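Local coordinates for protein N-acetylglucosamine 2-epimerase (Xylella fastidiosa, PDB 3GT5) that belongs to the N-acylglucosamine 2-epimerase family and is probably a sugar isomerase that interconverts epimers at the C2 position, at residues Y351-R356 / D367-A372. Sequence-based numbering, arbitrary orientation.
Sequences YGAWYR and DEKSPA
In the (alpha/alpha)6-barrel fold of the N-acylglucosamine 2-epimerase family, the connection between helices 329-346 and 377-387 folds back on itself and is a worked example of a buried lysine tying two loop arms together: Lys369, from its returning arm, reaches along the backbone of Gly352 to Tyr355 on the outgoing one. Lys369 CG passes 3.3 Å from Trp354 O, and a bend at chi3 (-85°) turns the last carbons of the chain toward the Gly352 carbonyl. On the way, Lys369 CE approaches the Tyr355 ring obliquely, 4.1 Å from Tyr355 CD1. Lys369 NZ then donates to Gly352 O at 2.8 Å, meeting it at a C=O...N angle of 159° and tilted 20° from the carbonyl plane. A salt bridge to Asp348 and a bond to Asp39 O also hold the ammonium, so NZ is gripped by at least three acceptors, and the carboxylate of Asp348 probably offsets its charge.

Farther along, Glu368, centre of an inverse gamma turn, offers its carbonyl O to two waters, one bound by Arg356 N and the other by Arg356 NE. The second water lies in the guanidinium plane, at its edge, and accepts from Arg356 NE at 2.9 Å. Beside this bridge the arginine chain crosses the Pro371 ring at about a right angle, Arg356 CD resting 3.8 Å from Pro371 CD.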
ATOM      1  N   TYR A 351      22.002  -7.726   2.107  1.00 20.24           N
ATOM      2  CA  TYR A 351      21.020  -8.617   2.676  1.00 20.16           C
ATOM      3  C   TYR A 351      19.707  -8.696   1.915  1.00 19.76           C
ATOM      4  O   TYR A 351      18.944  -9.652   2.116  1.00 20.13           O
ATOM      5  CB  TYR A 351      20.725  -8.234   4.131  1.00 21.15           C
ATOM      6  CG  TYR A 351      21.911  -8.348   5.060  1.00 21.82           C
ATOM      7  CD1 TYR A 351      22.506  -9.590   5.322  1.00 25.22           C
ATOM      8  CD2 TYR A 351      22.435  -7.215   5.699  1.00 24.58           C
ATOM      9  CE1 TYR A 351      23.575  -9.696   6.204  1.00 25.75           C
ATOM     10  CE2 TYR A 351      23.519  -7.324   6.609  1.00 27.60           C
ATOM     11  CZ  TYR A 351      24.084  -8.563   6.831  1.00 25.16           C
ATOM     12  OH  TYR A 351      25.166  -8.711   7.706  1.00 28.72           O
ATOM     13  N   GLY A 352      19.436  -7.696   1.070  1.00 19.49           N
ATOM     14  CA  GLY A 352      18.202  -7.659   0.279  1.00 19.29           C
ATOM     15  C   GLY A 352      17.102  -6.895   1.007  1.00 19.49           C
ATOM     16  O   GLY A 352      17.195  -6.628   2.229  1.00 18.87           O
ATOM     17  N   ALA A 353      16.069  -6.537   0.220  1.00 18.85           N
ATOM     18  CA  ALA A 353      14.909  -5.767   0.662  1.00 18.00           C
ATOM     19  C   ALA A 353      15.387  -4.321   0.761  1.00 18.62           C
ATOM     20  O   ALA A 353      16.564  -4.044   0.553  1.00 18.63           O
ATOM     21  CB  ALA A 353      14.338  -6.307   1.967  1.00 18.59           C
ATOM     22  N   TRP A 354      14.472  -3.385   0.994  1.00 18.01           N
ATOM     23  CA  TRP A 354      14.811  -1.974   1.032  1.00 17.77           C
ATOM     24  C   TRP A 354      14.891  -1.474   2.467  1.00 17.27           C
ATOM     25  O   TRP A 354      14.225  -1.998   3.378  1.00 18.71           O
ATOM     26  CB  TRP A 354      13.713  -1.140   0.329  1.00 17.50           C
ATOM     27  CG  TRP A 354      13.549  -1.282  -1.179  1.00 17.59           C
ATOM     28  CD1 TRP A 354      13.597  -2.435  -1.937  1.00 18.53           C
ATOM     29  CD2 TRP A 354      13.180  -0.238  -2.093  1.00 19.54           C
ATOM     30  NE1 TRP A 354      13.324  -2.156  -3.237  1.00 20.85           N
ATOM     31  CE2 TRP A 354      13.050  -0.821  -3.369  1.00 19.21           C
ATOM     32  CE3 TRP A 354      12.925   1.121  -1.952  1.00 19.35           C
ATOM     33  CZ2 TRP A 354      12.726  -0.079  -4.488  1.00 21.30           C
ATOM     34  CZ3 TRP A 354      12.595   1.849  -3.059  1.00 21.92           C
ATOM     35  CH2 TRP A 354      12.500   1.266  -4.311  1.00 22.37           C
ATOM     36  N   TYR A 355      15.727  -0.456   2.690  1.00 18.17           N
ATOM     37  CA  TYR A 355      15.675   0.273   3.956  1.00 18.73           C
ATOM     38  C   TYR A 355      14.345   0.984   4.031  1.00 19.36           C
ATOM     39  O   TYR A 355      13.803   1.324   2.992  1.00 20.05           O
ATOM     40  CB  TYR A 355      16.800   1.273   4.084  1.00 19.01           C
ATOM     41  CG  TYR A 355      18.167   0.642   3.904  1.00 21.45           C
ATOM     42  CD1 TYR A 355      18.567  -0.405   4.701  1.00 20.65           C
ATOM     43  CD2 TYR A 355      19.038   1.109   2.923  1.00 24.15           C
ATOM     44  CE1 TYR A 355      19.847  -0.997   4.531  1.00 23.21           C
ATOM     45  CE2 TYR A 355      20.300   0.542   2.731  1.00 25.97           C
ATOM     46  CZ  TYR A 355      20.688  -0.524   3.563  1.00 25.37           C
ATOM     47  OH  TYR A 355      21.924  -1.097   3.390  1.00 28.23           O
ATOM     48  N   ARG A 356      13.809   1.186   5.239  1.00 18.60           N
ATOM     49  CA  ARG A 356      12.532   1.903   5.359  1.00 18.97           C
ATOM     50  C   ARG A 356      12.651   3.403   4.996  1.00 19.83           C
ATOM     51  O   ARG A 356      11.844   3.936   4.244  1.00 18.83           O
ATOM     52  CB  ARG A 356      11.888   1.706   6.720  1.00 19.51           C
ATOM     53  CG  ARG A 356      10.497   2.334   6.872  1.00 18.99           C
ATOM     54  CD  ARG A 356       9.846   2.029   8.209  1.00 22.99           C
ATOM     55  NE  ARG A 356      10.389   2.893   9.269  1.00 25.52           N
ATOM     56  CZ  ARG A 356       9.904   4.081   9.624  1.00 29.09           C
ATOM     57  NH1 ARG A 356      10.503   4.760  10.599  1.00 30.41           N
ATOM     58  NH2 ARG A 356       8.822   4.598   9.042  1.00 28.45           N
ATOM     59  N   ASP A 367      19.092   0.452  12.277  1.00 26.27           N
ATOM     60  CA  ASP A 367      19.119  -0.853  11.590  1.00 26.94           C
ATOM     61  C   ASP A 367      17.738  -1.542  11.545  1.00 25.16           C
ATOM     62  O   ASP A 367      17.645  -2.744  11.264  1.00 24.56           O
ATOM     63  CB  ASP A 367      20.109  -1.793  12.301  1.00 27.97           C
ATOM     64  CG  ASP A 367      19.609  -2.231  13.699  1.00 31.58           C
ATOM     65  OD1 ASP A 367      18.659  -1.609  14.255  1.00 36.63           O
ATOM     66  OD2 ASP A 367      20.164  -3.218  14.245  1.00 41.51           O
ATOM     67  N   GLU A 368      16.681  -0.789  11.828  1.00 23.97           N
ATOM     68  CA  GLU A 368      15.311  -1.326  11.822  1.00 23.50           C
ATOM     69  C   GLU A 368      14.712  -1.297  10.419  1.00 22.07           C
ATOM     70  O   GLU A 368      13.943  -0.422  10.071  1.00 22.86           O
ATOM     71  CB  GLU A 368      14.458  -0.564  12.830  1.00 24.68           C
ATOM     72  CG  GLU A 368      14.967  -0.791  14.238  1.00 26.51           C
ATOM     73  CD  GLU A 368      14.164  -0.081  15.337  1.00 33.38           C
ATOM     74  OE1 GLU A 368      13.203   0.660  15.073  1.00 33.04           O
ATOM     75  OE2 GLU A 368      14.528  -0.255  16.517  1.00 41.18           O
ATOM     76  N   LYS A 369      15.116  -2.272   9.604  1.00 20.11           N
ATOM     77  CA  LYS A 369      14.741  -2.350   8.213  1.00 19.32           C
ATOM     78  C   LYS A 369      13.244  -2.451   8.009  1.00 18.68           C
ATOM     79  O   LYS A 369      12.689  -1.749   7.183  1.00 18.63           O
ATOM     80  CB  LYS A 369      15.389  -3.558   7.543  1.00 19.54           C
ATOM     81  CG  LYS A 369      14.995  -3.787   6.088  1.00 19.99           C
ATOM     82  CD  LYS A 369      15.886  -4.816   5.444  1.00 20.82           C
ATOM     83  CE  LYS A 369      17.185  -4.276   4.890  1.00 23.32           C
ATOM     84  NZ  LYS A 369      18.141  -5.390   4.608  1.00 22.08           N
ATOM     85  N   SER A 370      12.625  -3.352   8.744  1.00 18.51           N
ATOM     86  CA  SER A 370      11.204  -3.625   8.552  1.00 18.57           C
ATOM     87  C   SER A 370      10.538  -3.765   9.905  1.00 18.51           C
ATOM     88  O   SER A 370      10.364  -4.861  10.413  1.00 18.40           O
ATOM     89  CB  SER A 370      10.966  -4.891   7.753  1.00 17.67           C
ATOM     90  OG  SER A 370      11.483  -4.800   6.471  1.00 17.36           O
ATOM     91  N   PRO A 371      10.098  -2.641  10.470  1.00 19.22           N
ATOM     92  CA  PRO A 371       9.210  -2.711  11.622  1.00 20.10           C
ATOM     93  C   PRO A 371       7.795  -3.120  11.185  1.00 20.62           C
ATOM     94  O   PRO A 371       7.510  -3.235   9.992  1.00 20.12           O
ATOM     95  CB  PRO A 371       9.246  -1.287  12.192  1.00 20.57           C
ATOM     96  CG  PRO A 371       9.904  -0.420  11.136  1.00 21.37           C
ATOM     97  CD  PRO A 371      10.300  -1.264   9.985  1.00 20.15           C
ATOM     98  N   ALA A 372       6.920  -3.296  12.153  1.00 21.95           N
ATOM     99  CA  ALA A 372       5.517  -3.649  11.917  1.00 22.51           C
ATOM    100  C   ALA A 372       4.923  -2.694  10.915  1.00 22.17           C
ATOM    101  O   ALA A 372       5.132  -1.478  10.990  1.00 22.20           O
ATOM    102  CB  ALA A 372       4.739  -3.595  13.214  1.00 22.61           C
TER
HETATM  103  O   HOH W   1      15.188   1.138   7.753  1.00 24.15           O
HETATM  104  O   HOH W   2      12.718   1.886  10.651  1.00 26.30           O